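Local coordinates for exotoxin 3 (Staphylococcus aureus, PDB 2Z8L), which binds the glycan sialyl Lewis X and, as a superantigen-like member of the staphylococcal/streptococcal toxin family, probably recognises sialylated sugars on host cells, at residues A[130-135]-A[146-151]; A[22-27]-A[183-188]; A[66-71]-A[136-141]. All blocks are in the same frame, centred on the assembly; numbering follows the deposited sequence.

Contact 1 (A[130-135]-A[146-151]). Unlike the reference sequence in segment 130-135: His132 (reference Tyr). With GOL (glycerol), chain D.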
loop_
_atom_site.group_PDB
_atom_site.type_symbol
_atom_site.label_atom_id
_atom_site.label_comp_id
_atom_site.label_asym_id
_atom_site.label_seq_id
_atom_site.Cartn_x
_atom_site.Cartn_y
_atom_site.Cartn_z
ATOM N N LYS A 130 1.145 12.437 14.771
ATOM C CA LYS A 130 0.944 11.057 15.134
ATOM C C LYS A 130 2.227 10.337 14.696
ATOM O O LYS A 130 3.157 10.974 14.241
ATOM C CB LYS A 130 -0.271 10.475 14.457
ATOM C CG LYS A 130 -1.590 11.168 14.798
ATOM C CD LYS A 130 -2.032 10.804 16.214
ATOM C CE LYS A 130 -3.254 11.574 16.652
ATOM N NZ LYS A 130 -3.398 11.579 18.157
ATOM N N ARG A 131 2.297 9.053 15.007
ATOM C CA ARG A 131 3.386 8.159 14.503
ATOM C C ARG A 131 2.763 7.121 13.638
ATOM O O ARG A 131 1.629 6.709 13.880
ATOM C CB ARG A 131 4.078 7.452 15.667
ATOM C CG ARG A 131 4.746 8.328 16.597
ATOM C CD ARG A 131 6.005 8.836 16.029
ATOM N NE ARG A 131 6.772 9.576 17.022
ATOM C CZ ARG A 131 8.056 9.908 16.902
ATOM N NH1 ARG A 131 8.774 9.553 15.837
ATOM N NH2 ARG A 131 8.644 10.586 17.873
ATOM N N HIS A 132 3.512 6.635 12.652
ATOM C CA HIS A 132 3.067 5.486 11.919
ATOM C C HIS A 132 4.198 4.478 12.058
ATOM O O HIS A 132 5.303 4.701 11.589
ATOM C CB HIS A 132 2.867 5.803 10.456
ATOM C CG HIS A 132 2.406 4.642 9.644
ATOM N ND1 HIS A 132 1.126 4.149 9.728
ATOM C CD2 HIS A 132 3.058 3.868 8.746
ATOM C CE1 HIS A 132 1.005 3.126 8.897
ATOM N NE2 HIS A 132 2.158 2.939 8.284
ATOM N N TYR A 133 3.870 3.362 12.649
ATOM C CA TYR A 133 4.859 2.326 12.904
ATOM C C TYR A 133 5.063 1.435 11.684
ATOM O O TYR A 133 4.112 0.866 11.121
ATOM C CB TYR A 133 4.423 1.532 14.104
ATOM C CG TYR A 133 4.236 2.394 15.310
ATOM C CD1 TYR A 133 5.318 3.009 15.915
ATOM C CD2 TYR A 133 2.968 2.652 15.827
ATOM C CE1 TYR A 133 5.190 3.826 17.019
ATOM C CE2 TYR A 133 2.824 3.476 16.955
ATOM C CZ TYR A 133 3.947 4.064 17.542
ATOM O OH TYR A 133 3.826 4.868 18.673
ATOM N N ILE A 134 6.353 1.211 11.346
ATOM C CA ILE A 134 6.772 0.460 10.198
ATOM C C ILE A 134 7.438 -0.813 10.699
ATOM O O ILE A 134 8.344 -0.736 11.516
ATOM C CB ILE A 134 7.831 1.267 9.371
ATOM C CG1 ILE A 134 7.319 2.649 8.906
ATOM C CG2 ILE A 134 8.378 0.502 8.194
ATOM C CD1 ILE A 134 6.196 2.566 7.996
ATOM N N TYR A 135 6.953 -1.963 10.224
ATOM C CA TYR A 135 7.483 -3.269 10.629
ATOM C C TYR A 135 8.281 -3.969 9.556
ATOM O O TYR A 135 8.855 -5.031 9.845
ATOM C CB TYR A 135 6.328 -4.184 11.103
ATOM C CG TYR A 135 5.599 -3.623 12.303
ATOM C CD1 TYR A 135 5.915 -4.026 13.583
ATOM C CD2 TYR A 135 4.578 -2.703 12.147
ATOM C CE1 TYR A 135 5.251 -3.512 14.685
ATOM C CE2 TYR A 135 3.918 -2.208 13.247
ATOM C CZ TYR A 135 4.270 -2.607 14.496
ATOM O OH TYR A 135 3.632 -2.144 15.646
ATOM N N PHE A 146 -2.731 2.604 1.335
ATOM C CA PHE A 146 -3.973 2.035 1.831
ATOM C C PHE A 146 -4.136 2.218 3.343
ATOM O O PHE A 146 -5.170 2.696 3.837
ATOM C CB PHE A 146 -4.053 0.572 1.455
ATOM C CG PHE A 146 -5.429 -0.035 1.669
ATOM C CD1 PHE A 146 -5.811 -0.563 2.890
ATOM C CD2 PHE A 146 -6.347 -0.086 0.622
ATOM C CE1 PHE A 146 -7.099 -1.102 3.039
ATOM C CE2 PHE A 146 -7.587 -0.591 0.779
ATOM C CZ PHE A 146 -7.986 -1.082 2.002
ATOM N N LYS A 147 -3.091 1.830 4.078
ATOM C CA LYS A 147 -3.165 1.956 5.511
ATOM C C LYS A 147 -3.271 3.423 5.998
ATOM O O LYS A 147 -3.975 3.702 7.006
ATOM C CB LYS A 147 -1.991 1.262 6.111
ATOM C CG LYS A 147 -2.135 -0.222 5.936
ATOM C CD LYS A 147 -1.138 -0.949 6.733
ATOM C CE LYS A 147 -1.596 -2.432 6.955
ATOM N NZ LYS A 147 -0.440 -3.320 7.368
ATOM N N LEU A 148 -2.539 4.344 5.385
ATOM C CA LEU A 148 -2.617 5.741 5.818
ATOM C C LEU A 148 -3.969 6.335 5.488
ATOM O O LEU A 148 -4.550 7.006 6.318
ATOM C CB LEU A 148 -1.513 6.539 5.168
ATOM C CG LEU A 148 -0.043 6.258 5.563
ATOM C CD1 LEU A 148 0.941 6.972 4.647
ATOM C CD2 LEU A 148 0.240 6.587 7.054
ATOM N N ARG A 149 -4.517 6.074 4.297
ATOM C CA ARG A 149 -5.913 6.530 4.017
ATOM C C ARG A 149 -6.931 5.920 4.960
ATOM O O ARG A 149 -7.810 6.640 5.445
ATOM C CB ARG A 149 -6.361 6.290 2.571
ATOM C CG ARG A 149 -5.465 6.994 1.529
ATOM C CD ARG A 149 -6.172 7.106 0.228
ATOM N NE ARG A 149 -5.247 7.188 -0.864
ATOM C CZ ARG A 149 -5.524 7.654 -2.068
ATOM N NH1 ARG A 149 -6.725 8.130 -2.338
ATOM N NH2 ARG A 149 -4.570 7.607 -2.983
ATOM N N GLN A 150 -6.840 4.607 5.216
ATOM C CA GLN A 150 -7.780 3.990 6.119
ATOM C C GLN A 150 -7.737 4.644 7.521
ATOM O O GLN A 150 -8.758 4.884 8.102
ATOM C CB GLN A 150 -7.525 2.486 6.182
ATOM C CG GLN A 150 -8.624 1.739 6.911
ATOM C CD GLN A 150 -8.671 0.273 6.569
ATOM O OE1 GLN A 150 -8.047 -0.545 7.273
ATOM N NE2 GLN A 150 -9.419 -0.087 5.502
ATOM N N TYR A 151 -6.534 4.956 7.999
ATOM C CA TYR A 151 -6.358 5.623 9.299
ATOM C C TYR A 151 -7.017 7.017 9.262
ATOM O O TYR A 151 -7.689 7.434 10.194
ATOM C CB TYR A 151 -4.906 5.766 9.620
ATOM C CG TYR A 151 -4.615 6.506 10.876
ATOM C CD1 TYR A 151 -4.686 5.860 12.094
ATOM C CD2 TYR A 151 -4.259 7.833 10.848
ATOM C CE1 TYR A 151 -4.456 6.556 13.276
ATOM C CE2 TYR A 151 -4.016 8.545 12.013
ATOM C CZ TYR A 151 -4.110 7.895 13.224
ATOM O OH TYR A 151 -3.866 8.605 14.369
HETATM C C1 GOL D . 2.544 -0.734 8.066
HETATM O O1 GOL D . 1.871 -1.553 7.136
HETATM C C2 GOL D . 3.844 -0.313 7.419
HETATM O O2 GOL D . 3.492 0.388 6.231
HETATM C C3 GOL D . 4.748 -1.516 7.063
HETATM O O3 GOL D . 5.075 -2.341 8.161
#

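Contact 2 (A[22-27]-A[183-188]). Unlike the reference sequence in segment 22-27: Gly27 (reference Arg). Unlike the reference sequence in segment 183-188: Pro188 (reference Thr). With FUC (alpha-L-fucopyranose), chain B; NAG (2-acetamido-2-deoxy-beta-D-glucopyranose), chain C; GAL (beta-D-galactopyranose), chain E.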
loop_
_atom_site.group_PDB
_atom_site.type_symbol
_atom_site.label_atom_id
_atom_site.label_comp_id
_atom_site.label_asym_id
_atom_site.label_seq_id
_atom_site.Cartn_x
_atom_site.Cartn_y
_atom_site.Cartn_z
ATOM N N ARG A 22 -14.120 6.158 -0.849
ATOM C CA ARG A 22 -14.109 5.931 0.585
ATOM C C ARG A 22 -14.310 4.450 0.932
ATOM O O ARG A 22 -13.631 3.893 1.808
ATOM C CB ARG A 22 -15.180 6.790 1.280
ATOM C CG ARG A 22 -15.165 6.706 2.811
ATOM C CD ARG A 22 -16.459 6.961 3.450
ATOM N NE ARG A 22 -16.453 6.455 4.828
ATOM C CZ ARG A 22 -16.687 5.187 5.200
ATOM N NH1 ARG A 22 -16.981 4.225 4.317
ATOM N NH2 ARG A 22 -16.640 4.872 6.493
ATOM N N ASP A 23 -15.228 3.784 0.260
ATOM C CA ASP A 23 -15.572 2.434 0.639
ATOM C C ASP A 23 -14.415 1.493 0.272
ATOM O O ASP A 23 -14.164 0.514 0.984
ATOM C CB ASP A 23 -16.910 2.000 0.026
ATOM C CG ASP A 23 -18.127 2.744 0.633
ATOM O OD1 ASP A 23 -17.963 3.509 1.642
ATOM O OD2 ASP A 23 -19.255 2.618 0.074
ATOM N N TYR A 24 -13.712 1.794 -0.819
ATOM C CA TYR A 24 -12.495 1.034 -1.210
ATOM C C TYR A 24 -11.474 1.040 -0.083
ATOM O O TYR A 24 -10.991 0.008 0.329
ATOM C CB TYR A 24 -11.853 1.584 -2.482
ATOM C CG TYR A 24 -10.593 0.884 -2.911
ATOM C CD1 TYR A 24 -10.640 -0.333 -3.570
ATOM C CD2 TYR A 24 -9.364 1.412 -2.670
ATOM C CE1 TYR A 24 -9.464 -0.969 -3.976
ATOM C CE2 TYR A 24 -8.212 0.794 -3.094
ATOM C CZ TYR A 24 -8.283 -0.418 -3.729
ATOM O OH TYR A 24 -7.152 -1.062 -4.168
ATOM N N TYR A 25 -11.173 2.228 0.443
ATOM C CA TYR A 25 -10.149 2.358 1.447
ATOM C C TYR A 25 -10.588 2.055 2.847
ATOM O O TYR A 25 -9.773 2.041 3.756
ATOM C CB TYR A 25 -9.520 3.762 1.368
ATOM C CG TYR A 25 -8.585 3.969 0.209
ATOM C CD1 TYR A 25 -7.346 3.351 0.189
ATOM C CD2 TYR A 25 -8.966 4.671 -0.886
ATOM C CE1 TYR A 25 -6.415 3.530 -0.834
ATOM C CE2 TYR A 25 -8.034 4.888 -1.925
ATOM C CZ TYR A 25 -6.792 4.284 -1.914
ATOM O OH TYR A 25 -5.894 4.469 -2.951
ATOM N N SER A 26 -11.886 1.750 3.021
ATOM C CA SER A 26 -12.499 1.353 4.299
ATOM C C SER A 26 -12.694 -0.133 4.354
ATOM O O SER A 26 -13.190 -0.668 5.365
ATOM C CB SER A 26 -13.890 2.002 4.447
ATOM O OG SER A 26 -13.779 3.379 4.436
ATOM N N GLY A 27 -12.327 -0.808 3.269
ATOM C CA GLY A 27 -12.586 -2.207 3.113
ATOM C C GLY A 27 -11.475 -3.095 3.605
ATOM O O GLY A 27 -10.459 -2.660 4.124
ATOM N N ASN A 183 -7.673 12.593 -4.157
ATOM C CA ASN A 183 -8.913 12.680 -4.926
ATOM C C ASN A 183 -9.150 11.504 -5.855
ATOM O O ASN A 183 -10.181 11.469 -6.592
ATOM C CB ASN A 183 -9.016 13.997 -5.681
ATOM C CG ASN A 183 -7.993 14.168 -6.782
ATOM O OD1 ASN A 183 -7.152 13.328 -7.055
ATOM N ND2 ASN A 183 -8.087 15.312 -7.439
ATOM N N LYS A 184 -8.225 10.551 -5.868
ATOM C CA LYS A 184 -8.414 9.323 -6.648
ATOM C C LYS A 184 -7.666 8.171 -6.049
ATOM O O LYS A 184 -6.791 8.358 -5.211
ATOM C CB LYS A 184 -8.002 9.564 -8.078
ATOM C CG LYS A 184 -6.559 9.940 -8.282
ATOM C CD LYS A 184 -6.313 10.254 -9.742
ATOM C CE LYS A 184 -4.828 10.410 -10.029
ATOM N NZ LYS A 184 -4.696 10.849 -11.483
ATOM N N LYS A 185 -7.985 6.954 -6.485
ATOM C CA LYS A 185 -7.261 5.786 -6.062
ATOM C C LYS A 185 -5.771 5.894 -6.501
ATOM O O LYS A 185 -5.450 6.568 -7.510
ATOM C CB LYS A 185 -7.951 4.561 -6.685
ATOM C CG LYS A 185 -7.595 3.287 -6.087
ATOM C CD LYS A 185 -8.316 2.119 -6.783
ATOM C CE LYS A 185 -9.776 2.152 -6.679
ATOM N NZ LYS A 185 -10.283 0.801 -7.270
ATOM N N LEU A 186 -4.883 5.263 -5.747
ATOM C CA LEU A 186 -3.494 5.108 -6.207
ATOM C C LEU A 186 -3.493 4.454 -7.582
ATOM O O LEU A 186 -4.274 3.488 -7.805
ATOM C CB LEU A 186 -2.678 4.238 -5.257
ATOM C CG LEU A 186 -1.207 4.007 -5.604
ATOM C CD1 LEU A 186 -0.485 5.339 -5.544
ATOM C CD2 LEU A 186 -0.573 3.069 -4.571
ATOM N N GLN A 187 -2.657 4.953 -8.503
ATOM C CA GLN A 187 -2.641 4.424 -9.875
ATOM C C GLN A 187 -2.156 2.990 -9.862
ATOM O O GLN A 187 -1.162 2.691 -9.216
ATOM C CB GLN A 187 -1.730 5.260 -10.740
ATOM C CG GLN A 187 -2.148 6.736 -10.860
ATOM C CD GLN A 187 -1.368 7.665 -9.922
ATOM O OE1 GLN A 187 -1.155 7.338 -8.736
ATOM N NE2 GLN A 187 -0.923 8.824 -10.446
ATOM N N PRO A 188 -2.879 2.079 -10.543
ATOM C CA PRO A 188 -2.445 0.680 -10.572
ATOM C C PRO A 188 -0.977 0.478 -10.956
ATOM O O PRO A 188 -0.310 -0.287 -10.318
ATOM C CB PRO A 188 -3.364 0.080 -11.605
ATOM C CG PRO A 188 -4.605 0.787 -11.386
ATOM C CD PRO A 188 -4.162 2.221 -11.252
HETATM C C1 FUC B . 0.003 10.865 -13.895
HETATM C C2 FUC B . -1.330 11.347 -13.308
HETATM C C3 FUC B . -1.108 12.165 -12.048
HETATM C C4 FUC B . -0.079 13.256 -12.309
HETATM C C5 FUC B . 1.188 12.661 -12.933
HETATM C C6 FUC B . 2.285 13.667 -13.230
HETATM O O2 FUC B . -2.201 10.268 -13.025
HETATM O O3 FUC B . -2.362 12.685 -11.598
HETATM O O4 FUC B . -0.678 14.132 -13.230
HETATM O O5 FUC B . 0.870 11.954 -14.112
HETATM C C1 NAG C . 1.946 6.529 -14.313
HETATM C C2 NAG C . 0.867 7.579 -13.960
HETATM C C3 NAG C . 1.465 8.894 -13.471
HETATM C C4 NAG C . 2.513 8.643 -12.388
HETATM C C5 NAG C . 3.490 7.587 -12.921
HETATM C C6 NAG C . 4.674 7.205 -12.041
HETATM C C7 NAG C . -1.259 7.373 -15.175
HETATM C C8 NAG C . -1.994 7.803 -16.430
HETATM N N2 NAG C . -0.021 7.847 -15.068
HETATM O O1 NAG C . 1.342 5.291 -14.669
HETATM O O3 NAG C . 0.437 9.794 -13.021
HETATM O O4 NAG C . 3.144 9.903 -12.155
HETATM O O5 NAG C . 2.783 6.371 -13.162
HETATM O O6 NAG C . 4.276 6.931 -10.730
HETATM O O7 NAG C . -1.811 6.655 -14.333
HETATM C C1 GAL E . 3.275 10.238 -10.752
HETATM C C2 GAL E . 4.473 11.163 -10.629
HETATM C C3 GAL E . 4.664 11.437 -9.140
HETATM C C4 GAL E . 3.383 12.043 -8.557
HETATM C C5 GAL E . 2.175 11.136 -8.814
HETATM C C6 GAL E . 0.876 11.723 -8.306
HETATM O O2 GAL E . 5.600 10.463 -11.155
HETATM O O3 GAL E . 5.812 12.255 -8.871
HETATM O O4 GAL E . 3.169 13.291 -9.172
HETATM O O5 GAL E . 2.092 10.855 -10.227
HETATM O O6 GAL E . -0.265 10.937 -8.613
#

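Contact 3 (A[66-71]-A[136-141]). Unlike the reference sequence in segment 66-71: Leu69 (reference Ile), Thr71 (reference Lys). Unlike the reference sequence in segment 136-141: Val139 (reference Ile).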
loop_
_atom_site.group_PDB
_atom_site.type_symbol
_atom_site.label_atom_id
_atom_site.label_comp_id
_atom_site.label_asym_id
_atom_site.label_seq_id
_atom_site.Cartn_x
_atom_site.Cartn_y
_atom_site.Cartn_z
ATOM N N ILE A 66 8.475 -6.054 -12.608
ATOM C CA ILE A 66 8.257 -7.105 -13.598
ATOM C C ILE A 66 9.518 -7.945 -13.872
ATOM O O ILE A 66 9.390 -9.114 -14.279
ATOM C CB ILE A 66 7.642 -6.531 -14.915
ATOM C CG1 ILE A 66 6.141 -6.251 -14.713
ATOM C CG2 ILE A 66 7.845 -7.496 -16.085
ATOM C CD1 ILE A 66 5.487 -5.350 -15.757
ATOM N N GLU A 67 10.717 -7.391 -13.639
ATOM C CA GLU A 67 11.949 -8.186 -13.802
ATOM C C GLU A 67 12.833 -8.320 -12.537
ATOM O O GLU A 67 13.848 -9.026 -12.561
ATOM C CB GLU A 67 12.750 -7.738 -15.045
ATOM C CG GLU A 67 13.576 -6.476 -14.869
ATOM C CD GLU A 67 14.844 -6.709 -14.050
ATOM O OE1 GLU A 67 15.647 -7.597 -14.441
ATOM O OE2 GLU A 67 15.023 -6.015 -13.007
ATOM N N ARG A 68 12.448 -7.682 -11.433
ATOM C CA ARG A 68 12.982 -8.081 -10.129
ATOM C C ARG A 68 12.489 -9.518 -9.872
ATOM O O ARG A 68 13.190 -10.332 -9.266
ATOM C CB ARG A 68 12.512 -7.137 -9.014
ATOM C CG ARG A 68 12.960 -7.541 -7.593
ATOM C CD ARG A 68 13.955 -6.545 -7.003
ATOM N NE ARG A 68 13.295 -5.276 -6.671
ATOM C CZ ARG A 68 12.961 -4.851 -5.442
ATOM N NH1 ARG A 68 13.220 -5.558 -4.339
ATOM N NH2 ARG A 68 12.354 -3.678 -5.313
ATOM N N LEU A 69 11.262 -9.800 -10.323
ATOM C CA LEU A 69 10.733 -11.164 -10.382
ATOM C C LEU A 69 10.939 -11.662 -11.825
ATOM O O LEU A 69 10.080 -11.466 -12.685
ATOM C CB LEU A 69 9.243 -11.208 -9.998
ATOM C CG LEU A 69 8.765 -10.843 -8.573
ATOM C CD1 LEU A 69 9.593 -11.469 -7.456
ATOM C CD2 LEU A 69 8.707 -9.345 -8.403
ATOM N N LYS A 70 12.102 -12.268 -12.081
ATOM C CA LYS A 70 12.448 -12.788 -13.421
ATOM C C LYS A 70 12.724 -14.297 -13.376
ATOM O O LYS A 70 13.252 -14.883 -14.329
ATOM C CB LYS A 70 13.673 -12.063 -13.989
ATOM C CG LYS A 70 14.941 -12.180 -13.116
ATOM C CD LYS A 70 16.006 -11.161 -13.533
ATOM C CE LYS A 70 16.732 -10.570 -12.325
ATOM N NZ LYS A 70 17.577 -9.400 -12.733
ATOM N N THR A 71 12.358 -14.920 -12.263
ATOM C CA THR A 71 12.438 -16.355 -12.135
ATOM C C THR A 71 11.023 -16.924 -11.993
ATOM O O THR A 71 10.124 -16.236 -11.554
ATOM C CB THR A 71 13.318 -16.741 -10.929
ATOM O OG1 THR A 71 13.230 -18.157 -10.702
ATOM C CG2 THR A 71 12.911 -16.008 -9.696
ATOM N N LYS A 136 8.359 -3.392 8.369
ATOM C CA LYS A 136 8.965 -4.053 7.243
ATOM C C LYS A 136 10.158 -3.315 6.680
ATOM O O LYS A 136 10.101 -2.125 6.491
ATOM C CB LYS A 136 7.895 -4.334 6.140
ATOM C CG LYS A 136 7.002 -5.505 6.560
ATOM C CD LYS A 136 5.849 -5.797 5.599
ATOM C CE LYS A 136 6.277 -5.851 4.095
ATOM N NZ LYS A 136 7.391 -6.814 3.663
ATOM N N GLU A 137 11.178 -4.079 6.297
ATOM C CA GLU A 137 12.336 -3.545 5.623
ATOM C C GLU A 137 11.993 -3.030 4.261
ATOM O O GLU A 137 12.563 -2.037 3.843
ATOM C CB GLU A 137 13.422 -4.618 5.473
ATOM C CG GLU A 137 13.978 -5.068 6.778
ATOM C CD GLU A 137 14.695 -6.426 6.693
ATOM O OE1 GLU A 137 14.834 -6.980 5.568
ATOM O OE2 GLU A 137 15.039 -6.925 7.760
ATOM N N GLU A 138 11.142 -3.749 3.552
ATOM C CA GLU A 138 10.692 -3.371 2.182
ATOM C C GLU A 138 9.189 -3.184 2.282
ATOM O O GLU A 138 8.484 -4.092 2.661
ATOM C CB GLU A 138 11.016 -4.507 1.210
ATOM C CG GLU A 138 11.207 -4.039 -0.173
ATOM C CD GLU A 138 11.760 -5.142 -1.049
ATOM O OE1 GLU A 138 13.014 -5.405 -0.943
ATOM O OE2 GLU A 138 10.934 -5.789 -1.777
ATOM N N VAL A 139 8.710 -1.995 1.961
ATOM C CA VAL A 139 7.324 -1.683 2.087
ATOM C C VAL A 139 6.792 -1.188 0.707
ATOM O O VAL A 139 7.420 -0.356 0.042
ATOM C CB VAL A 139 7.030 -0.597 3.140
ATOM C CG1 VAL A 139 5.487 -0.617 3.352
ATOM C CG2 VAL A 139 7.793 -0.765 4.470
ATOM N N SER A 140 5.622 -1.718 0.294
ATOM C CA SER A 140 5.032 -1.257 -0.983
ATOM C C SER A 140 4.337 0.097 -0.778
ATOM O O SER A 140 3.715 0.338 0.289
ATOM C CB SER A 140 4.024 -2.291 -1.554
ATOM O OG SER A 140 2.854 -2.419 -0.796
ATOM N N LEU A 141 4.421 0.976 -1.803
ATOM C CA LEU A 141 3.568 2.169 -1.810
ATOM C C LEU A 141 2.113 1.781 -1.663
ATOM O O LEU A 141 1.357 2.535 -1.019
ATOM C CB LEU A 141 3.749 3.000 -3.085
ATOM C CG LEU A 141 5.125 3.564 -3.279
ATOM C CD1 LEU A 141 5.084 4.548 -4.491
ATOM C CD2 LEU A 141 5.655 4.269 -2.027
#

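Contact 1 (A[130-135]-A[146-151])
Lys130 lies across the phenolic end of Tyr151, the two side chains meeting at about a right angle. Lys130 CB starts 4.1 Å from Tyr151 OH, and Lys130 CG closes that gap to 3.5 Å. The nearest point is Lys130 CD, 3.4 Å from Tyr151 OH; beyond it CE has already drawn back to 3.8 Å from the same oxygen. A bend at chi2 (-74°) turns the chain over the hydroxyl, after which NZ runs on away from the helix. The touching atoms of Lys130 are therefore methylenes, and no hydrogen bond joins the segments here.

Further along, His132 presents one face of its imidazole to Leu148. Leu148 CD2 sits 3.9 Å from the His132 ring centroid and 16° off the normal, which defines a CH-pi contact, displaced somewhat toward the rim at ND1. A trans first torsion (chi1 180°) swings the imidazole across to the helix although the CB of His132 does not point there. This is beta-grasp packing: helix 141-155 lies against the sheet containing edge strand 124-131, and Leu148 also touches Phe115, Ile168 and Met203 on three further strands of that sheet.

Past His132 the gap widens, and a glycerol, probably from the crystallisation liquor, bridges it. Its O2 lies in the plane of the imidazole at the edge, 3.5 Å from His132 NE2, close but too long to count as a hydrogen bond here. On the helix side Lys147 extends to give a hydrogen bond from NZ to glycerol O1 (2.9 Å), while the same ammonium forms a salt bridge with Glu143 one turn earlier. On the other side the backbone N of Tyr135 donates to glycerol O3 at 2.8 Å.

Contact 2 (A[22-27]-A[183-188])
The Tyr24 ring carries the end of Lys185 on one face: CE stands 3.9 Å from the ring centroid and only 3° off the normal, a CH-pi contact. Lys185 NZ follows over the same face, 4.1 Å from the Tyr24 centroid, and makes a cation-pi interaction. Tyr24 OH is hydrogen-bonded to Glu84, which also forms a long, weak ion pair with Lys185 NZ. At its edge Tyr24 meets Tyr25, whose own ring has Tyr24 CD2 above its centre, 3.6 Å from the plane. Near the plane of the Tyr25 ring, at its hydroxyl end, are Lys185 CA and Leu186 N.

Lys185 gets there with CG anti to its backbone N and one bend at chi3 (-63°), which lays CD, CE and NZ across the tyrosine. Beside it, Leu186 N donates to Tyr25 OH at 3.1 Å with a nearly straight N-H...O angle of 169°. That hydroxyl is also hydrogen-bonded to Asp145 of helix 141-155, and the Phe146 ring meets that of Tyr25 obliquely. Helix 18-25 of the N-terminal part is thereby joined to the beta-grasp domain.

The 183-188 loop carries part of the sialyl Lewis X pocket. Lys184, extended beyond CG, points away from the helix, and its NZ donates to both O2 and O3 of fucose, each at 3.0 Å. Gln187 NE2 reaches O6 of galactose at 2.9 Å and O2 of fucose at 3.2 Å, with a weak bond to O3 of N-acetylglucosamine, while Arg190 holds its OE1. Because Lys185 and Leu186 are held by Tyr24 and Tyr25, these tyrosines probably serve as a second shell that helps to place Lys184 and Gln187.

Contact 3 (A[66-71]-A[136-141])
Arg68 and Glu138 mark the nearest approach of two backbones that remain well separated, their CA atoms 13.4 Å apart. Segment 66-71 leaves the short, weakly bonded helix 65-68 for a loop. Segment 136-141 passes through strand 138-140, paired antiparallel with 194-196, into helix 141-155; Ser140 is the N-cap, its OG bonded to the backbone N of Glu143.

Two long side chains bridge the space from opposite directions. Glu138 runs extended, while Arg68 bends at chi2 and chi3 to bring its guanidinium round. Arg68 NH1 is the touching atom, 3.4 Å from both Glu138 OE1 and Glu138 OE2; it stands well above the carboxylate plane, and not in that plane between the oxygens. The OE1 atom sits at the guanidinium edge, near its plane. The two flat groups are turned 67° against each other, which excludes a side-by-side, two-toothed pairing. The result is a salt bridge whose hydrogen bond to OE1 is weak (N-H...O 149°).

The stronger partner of the carboxylate is the backbone N of Lys100, bonded to Glu138 OE2, and the Lys100 ammonium lies near Arg68 NH1; this positive surround would be expected to favour ionised Glu138. Lys136 curls back so that its NZ makes a weak bond to Glu138 O at 3.1 Å, and the same NZ forms a salt bridge with Asp78 and a hydrogen bond with Thr99. Glu67 and Lys70 form a separate salt bridge.

The links of Glu138 to Arg68 and Lys100, and of Lys136 to Asp78 and Thr99, join the OB-fold and beta-grasp domains, the two-domain architecture of staphylococcal and streptococcal superantigens; just past strand 138-140, at the start of helix 141-155, Leu141 touches the sialic acid of the bound glycan.

Overall arrangement
In chain order the segments run 22-27, 66-71, 130-135, 136-141, 146-151 and 183-188, so contact 2 spans both others, while contacts 1 and 3 interleave. Contact 1 is internal to the beta-grasp domain; contacts 2 and 3 each join an N-terminal segment to it. Helix 141-155 is common ground: contact 1 uses its middle, contact 3 ends at its start, and Arg149 and Gln150 hydrogen-bond to Lys184 and Tyr25 of contact 2. Centres lie about 15 Å (1 and 2), 20 Å (1 and 3) and 22 Å (2 and 3) apart. The glycan pocket draws on residues from contacts 2 and 3, so its walls come from separate parts of one domain.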